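Local structure of putative hemin ABC transport system, membrane protein (Burkholderia cenocepacia J2315, 5B57) at residues L71-G74 against A75-P79; V220-D223 against A224-R227; L269-G272 against E273-L277; A315-C318 against V319-A322. The protein probably carries haem across the inner membrane as the membrane-spanning subunit of an ABC importer of the FecCD family. All blocks are in the same frame, centred on the assembly; numbering follows the deposited sequence.

Contact 1 of 4, residues L71-G74 against A75-P79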
ATOM      1  N   LEU A  71      -8.375  42.243  -3.363  1.00 44.01           N
ATOM      2  CA  LEU A  71      -8.512  43.372  -2.440  1.00 41.97           C
ATOM      3  C   LEU A  71      -9.760  44.200  -2.721  1.00 42.07           C
ATOM      4  O   LEU A  71     -10.301  44.827  -1.804  1.00 41.74           O
ATOM      5  CB  LEU A  71      -7.290  44.278  -2.515  1.00 41.13           C
ATOM      6  CG  LEU A  71      -5.994  43.721  -1.958  1.00 40.14           C
ATOM      7  CD1 LEU A  71      -4.826  44.410  -2.627  1.00 39.85           C
ATOM      8  CD2 LEU A  71      -5.944  43.908  -0.451  1.00 38.61           C
ATOM      9  N   CYS A  72     -10.233  44.207  -3.966  1.00 43.57           N
ATOM     10  CA  CYS A  72     -11.347  45.037  -4.383  1.00 47.11           C
ATOM     11  C   CYS A  72     -12.711  44.376  -4.259  1.00 49.93           C
ATOM     12  O   CYS A  72     -13.713  45.094  -4.357  1.00 49.00           O
ATOM     13  CB  CYS A  72     -11.150  45.461  -5.824  1.00 49.14           C
ATOM     14  SG  CYS A  72      -9.560  46.177  -6.062  1.00 51.60           S
ATOM     15  N   VAL A  73     -12.780  43.055  -4.050  1.00 53.30           N
ATOM     16  CA  VAL A  73     -14.067  42.371  -4.058  1.00 56.97           C
ATOM     17  C   VAL A  73     -14.438  41.755  -2.701  1.00 61.24           C
ATOM     18  O   VAL A  73     -15.292  40.885  -2.657  1.00 62.63           O
ATOM     19  CB  VAL A  73     -14.115  41.302  -5.163  1.00 55.08           C
ATOM     20  CG1 VAL A  73     -14.289  41.941  -6.550  1.00 42.72           C
ATOM     21  CG2 VAL A  73     -12.865  40.453  -5.093  1.00 53.08           C
ATOM     22  N   GLY A  74     -13.865  42.201  -1.585  1.00 65.98           N
ATOM     23  CA  GLY A  74     -14.356  41.684  -0.311  1.00 70.71           C
ATOM     24  C   GLY A  74     -15.697  42.267   0.116  1.00 72.97           C
ATOM     25  O   GLY A  74     -16.531  42.585  -0.733  1.00 76.84           O
ATOM     26  N   ALA A  75     -15.930  42.454   1.424  1.00 71.45           N
ATOM     27  CA  ALA A  75     -17.179  43.101   1.837  1.00 70.92           C
ATOM     28  C   ALA A  75     -17.235  44.580   1.448  1.00 66.97           C
ATOM     29  O   ALA A  75     -18.340  45.121   1.323  1.00 68.80           O
ATOM     30  CB  ALA A  75     -17.409  42.950   3.340  1.00 72.12           C
ATOM     31  N   TYR A  76     -16.074  45.234   1.265  1.00 61.94           N
ATOM     32  CA  TYR A  76     -15.937  46.643   0.849  1.00 60.94           C
ATOM     33  C   TYR A  76     -15.609  46.674  -0.645  1.00 58.33           C
ATOM     34  O   TYR A  76     -14.529  46.229  -1.048  1.00 58.85           O
ATOM     35  CB  TYR A  76     -14.830  47.319   1.676  1.00 60.29           C
ATOM     36  CG  TYR A  76     -14.475  48.768   1.341  1.00 63.40           C
ATOM     37  CD1 TYR A  76     -15.228  49.817   1.843  1.00 65.59           C
ATOM     38  CD2 TYR A  76     -13.359  49.087   0.555  1.00 65.51           C
ATOM     39  CE1 TYR A  76     -14.909  51.142   1.549  1.00 66.84           C
ATOM     40  CE2 TYR A  76     -13.032  50.420   0.255  1.00 65.88           C
ATOM     41  CZ  TYR A  76     -13.818  51.438   0.761  1.00 67.42           C
ATOM     42  OH  TYR A  76     -13.541  52.760   0.499  1.00 69.83           O
ATOM     43  N   ARG A  77     -16.534  47.179  -1.471  1.00 56.72           N
ATOM     44  CA  ARG A  77     -16.357  47.116  -2.925  1.00 56.69           C
ATOM     45  C   ARG A  77     -15.738  48.407  -3.449  1.00 55.18           C
ATOM     46  O   ARG A  77     -16.235  49.501  -3.183  1.00 54.27           O
ATOM     47  CB  ARG A  77     -17.680  46.856  -3.647  1.00 59.30           C
ATOM     48  CG  ARG A  77     -18.482  45.710  -3.098  1.00 59.51           C
ATOM     49  CD  ARG A  77     -17.570  44.563  -2.817  1.00 58.28           C
ATOM     50  NE  ARG A  77     -18.286  43.350  -2.454  1.00 58.82           N
ATOM     51  CZ  ARG A  77     -18.267  42.239  -3.187  1.00 59.30           C
ATOM     52  NH1 ARG A  77     -17.563  42.196  -4.319  1.00 59.63           N
ATOM     53  NH2 ARG A  77     -18.936  41.167  -2.780  1.00 58.40           N
ATOM     54  N   ILE A  78     -14.663  48.278  -4.211  1.00 53.25           N
ATOM     55  CA  ILE A  78     -13.954  49.462  -4.669  1.00 53.21           C
ATOM     56  C   ILE A  78     -13.261  49.132  -5.985  1.00 53.61           C
ATOM     57  O   ILE A  78     -12.695  48.040  -6.128  1.00 53.05           O
ATOM     58  CB  ILE A  78     -12.988  49.959  -3.585  1.00 51.55           C
ATOM     59  CG1 ILE A  78     -12.241  51.189  -4.070  1.00 51.98           C
ATOM     60  CG2 ILE A  78     -12.025  48.864  -3.108  1.00 45.20           C
ATOM     61  CD1 ILE A  78     -11.791  52.018  -2.942  1.00 52.26           C
ATOM     62  N   PRO A  79     -13.315  49.998  -6.994  1.00 54.68           N
ATOM     63  CA  PRO A  79     -12.687  49.649  -8.269  1.00 48.59           C
ATOM     64  C   PRO A  79     -11.174  49.724  -8.157  1.00 51.41           C
ATOM     65  O   PRO A  79     -10.621  50.303  -7.219  1.00 50.87           O
ATOM     66  CB  PRO A  79     -13.236  50.696  -9.245  1.00 50.66           C
ATOM     67  CG  PRO A  79     -14.397  51.325  -8.543  1.00 50.58           C
ATOM     68  CD  PRO A  79     -14.122  51.228  -7.093  1.00 49.64           C
TER

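Contact 2 of 4, residues V220-D223 against A224-R227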
ATOM      1  N   VAL A 220     -16.794  19.079  27.765  1.00 37.80           N
ATOM      2  CA  VAL A 220     -16.934  19.960  28.908  1.00 37.99           C
ATOM      3  C   VAL A 220     -17.081  21.431  28.516  1.00 39.24           C
ATOM      4  O   VAL A 220     -17.276  22.275  29.402  1.00 39.15           O
ATOM      5  CB  VAL A 220     -15.746  19.735  29.861  1.00 37.11           C
ATOM      6  CG1 VAL A 220     -14.489  20.455  29.343  1.00 36.77           C
ATOM      7  CG2 VAL A 220     -16.123  20.146  31.281  1.00 38.00           C
ATOM      8  N   ALA A 221     -17.035  21.761  27.219  1.00 40.12           N
ATOM      9  CA  ALA A 221     -17.023  23.159  26.783  1.00 40.94           C
ATOM     10  C   ALA A 221     -18.408  23.785  26.838  1.00 42.74           C
ATOM     11  O   ALA A 221     -19.411  23.148  26.508  1.00 41.64           O
ATOM     12  CB  ALA A 221     -16.479  23.283  25.361  1.00 40.48           C
ATOM     13  N   ASP A 222     -18.458  25.048  27.253  1.00 46.86           N
ATOM     14  CA  ASP A 222     -19.717  25.782  27.288  1.00 49.95           C
ATOM     15  C   ASP A 222     -20.031  26.248  25.878  1.00 49.32           C
ATOM     16  O   ASP A 222     -19.345  25.884  24.923  1.00 49.38           O
ATOM     17  CB  ASP A 222     -19.662  26.931  28.297  1.00 54.17           C
ATOM     18  CG  ASP A 222     -18.623  28.008  27.952  1.00 58.19           C
ATOM     19  OD1 ASP A 222     -18.401  28.290  26.759  1.00 61.54           O
ATOM     20  OD2 ASP A 222     -18.032  28.599  28.894  1.00 59.68           O
ATOM     21  N   ASP A 223     -21.048  27.102  25.732  1.00 50.58           N
ATOM     22  CA  ASP A 223     -21.530  27.448  24.394  1.00 50.77           C
ATOM     23  C   ASP A 223     -20.525  28.302  23.631  1.00 45.96           C
ATOM     24  O   ASP A 223     -20.301  28.070  22.438  1.00 43.67           O
ATOM     25  CB  ASP A 223     -22.878  28.161  24.474  1.00 57.67           C
ATOM     26  CG  ASP A 223     -24.034  27.204  24.717  1.00 66.67           C
ATOM     27  OD1 ASP A 223     -24.256  26.286  23.890  1.00 68.51           O
ATOM     28  OD2 ASP A 223     -24.722  27.372  25.747  1.00 73.75           O
ATOM     29  N   ALA A 224     -19.910  29.288  24.298  1.00 44.79           N
ATOM     30  CA  ALA A 224     -18.960  30.164  23.618  1.00 42.34           C
ATOM     31  C   ALA A 224     -17.731  29.402  23.178  1.00 38.77           C
ATOM     32  O   ALA A 224     -17.217  29.613  22.071  1.00 39.96           O
ATOM     33  CB  ALA A 224     -18.532  31.311  24.522  1.00 29.52           C
ATOM     34  N   GLN A 225     -17.223  28.533  24.048  1.00 35.33           N
ATOM     35  CA  GLN A 225     -16.062  27.733  23.683  1.00 27.09           C
ATOM     36  C   GLN A 225     -16.398  26.809  22.516  1.00 31.17           C
ATOM     37  O   GLN A 225     -15.674  26.762  21.512  1.00 25.85           O
ATOM     38  CB  GLN A 225     -15.576  26.967  24.909  1.00 31.13           C
ATOM     39  CG  GLN A 225     -15.360  27.918  26.091  1.00 28.05           C
ATOM     40  CD  GLN A 225     -15.258  27.222  27.433  1.00 30.20           C
ATOM     41  OE1 GLN A 225     -16.036  26.311  27.742  1.00 29.93           O
ATOM     42  NE2 GLN A 225     -14.288  27.645  28.243  1.00 31.42           N
ATOM     43  N   LEU A 226     -17.534  26.126  22.595  1.00 31.66           N
ATOM     44  CA  LEU A 226     -17.919  25.279  21.479  1.00 31.69           C
ATOM     45  C   LEU A 226     -17.956  26.075  20.174  1.00 31.68           C
ATOM     46  O   LEU A 226     -17.516  25.576  19.133  1.00 32.95           O
ATOM     47  CB  LEU A 226     -19.258  24.606  21.769  1.00 25.87           C
ATOM     48  CG  LEU A 226     -19.560  23.444  20.842  1.00 25.18           C
ATOM     49  CD1 LEU A 226     -18.526  22.365  21.029  1.00 24.67           C
ATOM     50  CD2 LEU A 226     -20.933  22.913  21.083  1.00 25.35           C
ATOM     51  N   ARG A 227     -18.384  27.343  20.218  1.00 32.27           N
ATOM     52  CA  ARG A 227     -18.528  28.093  18.971  1.00 33.47           C
ATOM     53  C   ARG A 227     -17.170  28.446  18.360  1.00 32.93           C
ATOM     54  O   ARG A 227     -17.011  28.441  17.123  1.00 33.42           O
ATOM     55  CB  ARG A 227     -19.374  29.349  19.184  1.00 36.37           C
ATOM     56  CG  ARG A 227     -19.584  30.144  17.911  1.00 38.86           C
ATOM     57  CD  ARG A 227     -20.894  30.882  17.891  1.00 41.83           C
ATOM     58  NE  ARG A 227     -22.010  30.006  17.542  1.00 43.81           N
ATOM     59  CZ  ARG A 227     -22.420  29.779  16.296  1.00 45.90           C
ATOM     60  NH1 ARG A 227     -21.808  30.356  15.264  1.00 45.17           N
ATOM     61  NH2 ARG A 227     -23.448  28.970  16.082  1.00 46.84           N
TER

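Contact 3 of 4, residues L269-G272 against E273-L277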
ATOM      1  N   LEU A 269      15.828  10.561  -4.095  1.00 31.61           N
ATOM      2  CA  LEU A 269      15.030   9.663  -3.264  1.00 34.23           C
ATOM      3  C   LEU A 269      13.793   9.114  -3.975  1.00 37.39           C
ATOM      4  O   LEU A 269      13.293   8.047  -3.599  1.00 37.05           O
ATOM      5  CB  LEU A 269      14.624  10.399  -2.000  1.00 33.96           C
ATOM      6  CG  LEU A 269      13.783   9.620  -1.018  1.00 34.47           C
ATOM      7  CD1 LEU A 269      14.575   8.416  -0.553  1.00 34.73           C
ATOM      8  CD2 LEU A 269      13.433  10.548   0.134  1.00 35.63           C
ATOM      9  N   GLN A 270      13.307   9.798  -5.016  1.00 41.50           N
ATOM     10  CA  GLN A 270      12.201   9.292  -5.819  1.00 46.11           C
ATOM     11  C   GLN A 270      12.557   8.034  -6.584  1.00 45.98           C
ATOM     12  O   GLN A 270      11.678   7.432  -7.220  1.00 52.41           O
ATOM     13  CB  GLN A 270      11.750  10.374  -6.788  1.00 52.59           C
ATOM     14  CG  GLN A 270      11.167  11.537  -6.069  1.00 60.05           C
ATOM     15  CD  GLN A 270      10.288  11.019  -4.988  1.00 68.74           C
ATOM     16  OE1 GLN A 270       9.294  10.341  -5.267  1.00 72.42           O
ATOM     17  NE2 GLN A 270      10.691  11.238  -3.739  1.00 71.31           N
ATOM     18  N   LEU A 271      13.810   7.626  -6.536  1.00 39.35           N
ATOM     19  CA  LEU A 271      14.349   6.539  -7.321  1.00 36.36           C
ATOM     20  C   LEU A 271      14.316   5.228  -6.569  1.00 35.05           C
ATOM     21  O   LEU A 271      14.503   4.163  -7.167  1.00 35.34           O
ATOM     22  CB  LEU A 271      15.780   6.924  -7.706  1.00 34.36           C
ATOM     23  CG  LEU A 271      16.410   6.554  -9.015  1.00 33.32           C
ATOM     24  CD1 LEU A 271      17.081   7.780  -9.469  1.00 33.81           C
ATOM     25  CD2 LEU A 271      17.456   5.563  -8.701  1.00 33.24           C
ATOM     26  N   GLY A 272      14.036   5.314  -5.278  1.00 32.92           N
ATOM     27  CA  GLY A 272      14.179   4.258  -4.298  1.00 33.59           C
ATOM     28  C   GLY A 272      14.991   4.768  -3.133  1.00 33.90           C
ATOM     29  O   GLY A 272      15.979   5.496  -3.333  1.00 34.37           O
ATOM     30  N   GLU A 273      14.604   4.420  -1.913  1.00 35.33           N
ATOM     31  CA  GLU A 273      15.398   4.830  -0.761  1.00 35.37           C
ATOM     32  C   GLU A 273      16.822   4.246  -0.834  1.00 33.76           C
ATOM     33  O   GLU A 273      17.814   4.978  -0.682  1.00 31.74           O
ATOM     34  CB  GLU A 273      14.688   4.456   0.534  1.00 38.59           C
ATOM     35  CG  GLU A 273      15.571   4.585   1.774  1.00 45.92           C
ATOM     36  CD  GLU A 273      14.784   4.589   3.072  1.00 52.34           C
ATOM     37  OE1 GLU A 273      13.598   5.014   3.061  1.00 55.39           O
ATOM     38  OE2 GLU A 273      15.369   4.168   4.098  1.00 52.60           O
ATOM     39  N   THR A 274      16.948   2.936  -1.112  1.00 33.35           N
ATOM     40  CA  THR A 274      18.279   2.333  -1.163  1.00 33.52           C
ATOM     41  C   THR A 274      19.059   2.850  -2.364  1.00 33.46           C
ATOM     42  O   THR A 274      20.268   3.097  -2.274  1.00 35.31           O
ATOM     43  CB  THR A 274      18.198   0.804  -1.211  1.00 32.96           C
ATOM     44  OG1 THR A 274      17.851   0.290   0.080  1.00 34.45           O
ATOM     45  CG2 THR A 274      19.533   0.244  -1.560  1.00 32.38           C
ATOM     46  N   GLU A 275      18.378   3.010  -3.495  1.00 32.05           N
ATOM     47  CA  GLU A 275      18.987   3.629  -4.663  1.00 32.41           C
ATOM     48  C   GLU A 275      19.570   4.995  -4.320  1.00 31.86           C
ATOM     49  O   GLU A 275      20.715   5.307  -4.688  1.00 35.21           O
ATOM     50  CB  GLU A 275      17.955   3.754  -5.788  1.00 32.83           C
ATOM     51  CG  GLU A 275      17.786   2.503  -6.621  1.00 34.73           C
ATOM     52  CD  GLU A 275      16.701   1.601  -6.087  1.00 35.47           C
ATOM     53  OE1 GLU A 275      16.043   1.989  -5.104  1.00 34.43           O
ATOM     54  OE2 GLU A 275      16.499   0.508  -6.651  1.00 38.84           O
ATOM     55  N   ALA A 276      18.799   5.827  -3.621  1.00 29.02           N
ATOM     56  CA  ALA A 276      19.291   7.157  -3.280  1.00 29.97           C
ATOM     57  C   ALA A 276      20.473   7.085  -2.314  1.00 30.28           C
ATOM     58  O   ALA A 276      21.435   7.850  -2.458  1.00 31.32           O
ATOM     59  CB  ALA A 276      18.167   8.012  -2.696  1.00 29.80           C
ATOM     60  N   LEU A 277      20.414   6.186  -1.319  1.00 29.88           N
ATOM     61  CA  LEU A 277      21.532   5.992  -0.393  1.00 31.01           C
ATOM     62  C   LEU A 277      22.818   5.646  -1.139  1.00 31.24           C
ATOM     63  O   LEU A 277      23.915   6.087  -0.757  1.00 31.75           O
ATOM     64  CB  LEU A 277      21.176   4.889   0.614  1.00 32.96           C
ATOM     65  CG  LEU A 277      22.142   4.378   1.693  1.00 37.55           C
ATOM     66  CD1 LEU A 277      21.343   3.576   2.689  1.00 40.64           C
ATOM     67  CD2 LEU A 277      23.252   3.499   1.168  1.00 39.21           C
TER

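Contact 4 of 4, residues A315-C318 against V319-A322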
ATOM      1  N   ALA A 315      -2.682  20.609  -5.228  1.00 25.16           N
ATOM      2  CA  ALA A 315      -1.768  21.466  -5.970  1.00 25.12           C
ATOM      3  C   ALA A 315      -0.535  20.717  -6.455  1.00 26.12           C
ATOM      4  O   ALA A 315      -0.293  20.722  -7.671  1.00 28.54           O
ATOM      5  CB  ALA A 315      -1.430  22.712  -5.152  1.00 25.13           C
ATOM      6  N   PRO A 316       0.241  20.012  -5.627  1.00 25.79           N
ATOM      7  CA  PRO A 316       1.450  19.373  -6.175  1.00 27.03           C
ATOM      8  C   PRO A 316       1.147  18.276  -7.161  1.00 30.67           C
ATOM      9  O   PRO A 316       2.072  17.820  -7.849  1.00 33.46           O
ATOM     10  CB  PRO A 316       2.167  18.827  -4.937  1.00 27.08           C
ATOM     11  CG  PRO A 316       1.133  18.661  -3.962  1.00 27.47           C
ATOM     12  CD  PRO A 316       0.042  19.658  -4.216  1.00 25.32           C
ATOM     13  N   HIS A 317      -0.112  17.852  -7.271  1.00 31.82           N
ATOM     14  CA  HIS A 317      -0.477  16.832  -8.241  1.00 32.28           C
ATOM     15  C   HIS A 317      -0.754  17.401  -9.622  1.00 33.25           C
ATOM     16  O   HIS A 317      -0.456  16.744 -10.618  1.00 36.00           O
ATOM     17  CB  HIS A 317      -1.700  16.048  -7.774  1.00 33.18           C
ATOM     18  CG  HIS A 317      -1.905  14.772  -8.530  1.00 36.54           C
ATOM     19  ND1 HIS A 317      -1.192  13.620  -8.258  1.00 36.48           N
ATOM     20  CD2 HIS A 317      -2.707  14.478  -9.580  1.00 37.41           C
ATOM     21  CE1 HIS A 317      -1.567  12.667  -9.091  1.00 35.91           C
ATOM     22  NE2 HIS A 317      -2.480  13.164  -9.907  1.00 37.35           N
ATOM     23  N   CYS A 318      -1.303  18.598  -9.729  1.00 31.63           N
ATOM     24  CA  CYS A 318      -1.500  19.149 -11.065  1.00 31.15           C
ATOM     25  C   CYS A 318      -0.188  19.658 -11.630  1.00 30.95           C
ATOM     26  O   CYS A 318       0.101  19.459 -12.820  1.00 32.56           O
ATOM     27  CB  CYS A 318      -2.547  20.259 -11.037  1.00 31.98           C
ATOM     28  SG  CYS A 318      -4.031  19.833 -10.101  1.00 33.54           S
ATOM     29  N   VAL A 319       0.619  20.308 -10.793  1.00 28.48           N
ATOM     30  CA  VAL A 319       1.893  20.822 -11.271  1.00 27.60           C
ATOM     31  C   VAL A 319       2.747  19.678 -11.771  1.00 29.34           C
ATOM     32  O   VAL A 319       3.469  19.808 -12.773  1.00 30.39           O
ATOM     33  CB  VAL A 319       2.604  21.603 -10.160  1.00 26.07           C
ATOM     34  CG1 VAL A 319       4.059  21.829 -10.552  1.00 25.72           C
ATOM     35  CG2 VAL A 319       1.844  22.908  -9.831  1.00 21.51           C
ATOM     36  N   ARG A 320       2.641  18.520 -11.108  1.00 29.04           N
ATOM     37  CA  ARG A 320       3.387  17.336 -11.541  1.00 30.05           C
ATOM     38  C   ARG A 320       2.942  16.866 -12.929  1.00 32.93           C
ATOM     39  O   ARG A 320       3.768  16.690 -13.832  1.00 33.73           O
ATOM     40  CB  ARG A 320       3.225  16.222 -10.515  1.00 28.37           C
ATOM     41  CG  ARG A 320       4.353  16.100  -9.522  1.00 28.27           C
ATOM     42  CD  ARG A 320       4.274  14.736  -8.864  1.00 28.16           C
ATOM     43  NE  ARG A 320       2.955  14.534  -8.275  1.00 26.07           N
ATOM     44  CZ  ARG A 320       2.692  14.702  -6.987  1.00 23.98           C
ATOM     45  NH1 ARG A 320       3.658  15.064  -6.150  1.00 23.34           N
ATOM     46  NH2 ARG A 320       1.471  14.490  -6.530  1.00 24.24           N
ATOM     47  N   LEU A 321       1.631  16.650 -13.108  1.00 35.06           N
ATOM     48  CA  LEU A 321       1.073  16.265 -14.403  1.00 37.73           C
ATOM     49  C   LEU A 321       1.358  17.275 -15.508  1.00 39.89           C
ATOM     50  O   LEU A 321       1.206  16.936 -16.687  1.00 40.57           O
ATOM     51  CB  LEU A 321      -0.433  16.081 -14.284  1.00 38.73           C
ATOM     52  CG  LEU A 321      -0.786  14.859 -13.446  1.00 40.73           C
ATOM     53  CD1 LEU A 321      -2.141  15.002 -12.721  1.00 39.13           C
ATOM     54  CD2 LEU A 321      -0.747  13.604 -14.332  1.00 42.88           C
ATOM     55  N   ALA A 322       1.738  18.512 -15.170  1.00 39.79           N
ATOM     56  CA  ALA A 322       2.127  19.483 -16.184  1.00 39.72           C
ATOM     57  C   ALA A 322       3.624  19.526 -16.415  1.00 39.43           C
ATOM     58  O   ALA A 322       4.052  19.919 -17.498  1.00 42.56           O
ATOM     59  CB  ALA A 322       1.636  20.887 -15.812  1.00 39.10           C
TER

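Contact 1 of 4, residues L71-G74 against A75-P79
Cys72 and Ile78 face each other across the turn that follows helix 54-72. Their backbones are joined by a weak hydrogen bond from Ile78 N to Cys72 O (3.3 Å, 162° at the hydrogen), which closes the loop of residues between them. The side chains add a modest apolar contact, with Cys72 CB lying 4.4 Å from Ile78 CG2. In Ile78 the CG1 branch is trans to the backbone N (chi1 180°). It therefore extends away from the 71-74 segment and leaves the CG2 methyl as the branch near Cys72, 4.1 Å from Cys72 CA.

Arg77 folds back over the turn. Its chain bends at chi2 (-43°), which brings one guanidinium face against Val73 O and Gly74 O. Val73 O sits 3.1 Å above the guanidinium plane, displaced toward the rim, so it meets a face instead of an N-H. At the same place Arg77 NH1 comes within 3.7 Å of Val73 CB.

Pro79 occupies the N-cap of helix 80-87, so the turn joins two helices. Cys72 and Ile78 both pack on Ala83 of that helix, Tyr76 rests on Ala96 and Val99 of helix 94-128, and Val73 reaches Leu347 of helix 327-352.

Contact 2 of 4, residues V220-D223 against A224-R227
Asp222 is the N-cap of helix 223-234: its backbone is extended while the residues after it are helical, and Asp222 O already accepts from Leu226 N at 3.0 Å, with Asp223 O taking Arg227 N one residue on.

Two reciprocal bonds between Asp222 and Gln225 make a capping box. Gln225 N donates to Asp222 OD1 over 3.0 Å, and the bond is nearly straight (177° at the hydrogen). In return, Asp222 N donates to Gln225 OE1 at 2.8 Å, with the donor in the plane of the amide carbonyl. The Asp222 chi1 of 63° tucks CG between the backbone N and the carbonyl carbon, and this turns OD1 back toward the first turn of the helix. The two side chains cross at about a right angle, yet the carboxylate and amide planes lie stacked, only 22° apart. Ala221 CB packs against Gln225 CB at 3.8 Å. The other end of the Gln225 amide, NE2, makes a weak hydrogen bond to Ile153 O.

Arg227 NE forms a salt bridge with Asp223 OD1 of the second subunit, and Arg227 NH2 donates to Ala221 O of that subunit. The box satisfies Gln225 N in the first turn and the N-H of the N-cap residue Asp222, whose carboxylate is probably stabilised by the helix end, while Asp223 and Arg227 contribute to the subunit interface.

Contact 3 of 4, residues L269-G272 against E273-L277
Leu269 to Gly272 form a type I beta turn that leads straight into helix 273-278, with Gly272 as its N-cap at a positive phi of 128°. The first helical hydrogen bond runs from Ala276 N to Gly272 O (2.9 Å, 157° at the hydrogen), and the same fold brings the CA atoms of Leu269 and Ala276 to 4.9 Å.

Leu269 reaches over the first helical residue: its CD1 methyl lies 3.7 Å from Glu273 CA and 4.2 Å from Ala276 CB. Leu269 and Glu273 run side by side, pointing the same way. Leu271 and Glu275 cross at about a right angle instead, with Leu271 CD2 packed 3.5 Å from Glu275 CB. The Glu275 chain bends at chi2 (91°), which swings its carboxylate back over the turn and places OE1 near Gly272 CA.

The turn links two short helices, 263-269 and 273-278. Leu269 and Glu273 lean on helix 283-305, where Glu273 OE1 forms a salt bridge with Lys287 NZ. Gln270, Leu271, Thr274 and Glu275 pack against the chain of another protein, as expected of the cytoplasmic coupling helices by which such importers meet their ATPase subunits.

Contact 4 of 4, residues A315-C318 against V319-A322
A side-chain hydrogen bond joins Arg320 to His317: Arg320 NH2 donates to His317 ND1 at 3.3 Å, with 169° at the hydrogen. The acceptor lies in the guanidinium plane, whereas the donor is tilted somewhat out of the imidazole plane. The two flat groups are steeply inclined, 77° apart, so the guanidinium presents an edge to the ring nitrogen. One face of the same guanidinium covers the backbone, with Pro316 O 3.3 Å above its centre. A bend at chi3 (-55°) lets the Arg320 chain turn back over the preceding turn to reach both. The Leu321 CD1 methyl approaches His317 CD2 and NE2 obliquely.

The helix sets this spacing. Val319 N donates to Ala315 O and Leu321 N to His317 O, each at 3.3 Å, while Arg320 N to Pro316 O is weak. Pro316 has no N-H to offer the turn before, and the helix is kinked there.

Further out, the strongest polar partner of Arg320 lies outside the segments: NH2 also donates to Gln126 OE1 of helix 94-128. Pro132 lies against both His317 and Arg320. Phe371 meets the His317 ring with planes nearly perpendicular, while Pro316 and Val319 pack on helix 327-352.

Because ND1 accepts from a cation, the imidazole is most simply read as neutral, with its proton on NE2, and the adjacent guanidinium would probably disfavour protonation. One NH2 thus connects helix 311-323 to helix 94-128.

How the contacts relate
The contacts lie in series along the chain, and none nests or crosses another. Contact 1 closes the turn joining helix 54-72 to helix 80-87. Contact 2 follows helix 196-220 and caps helix 223-234, where two copies of the subunit meet. Contact 3 closes the turn between short helices 263-269 and 273-278, and contact 4 stays within helix 311-323, closing no loop. Contacts 3 and 4 are the nearest pair, with centres 22 Å apart and nearest atoms about 7 Å apart, and both reach a chain of another protein. Contact 3 lies across the chain's centre from contacts 1 and 2, whose centres are about 50 and 49 Å from it.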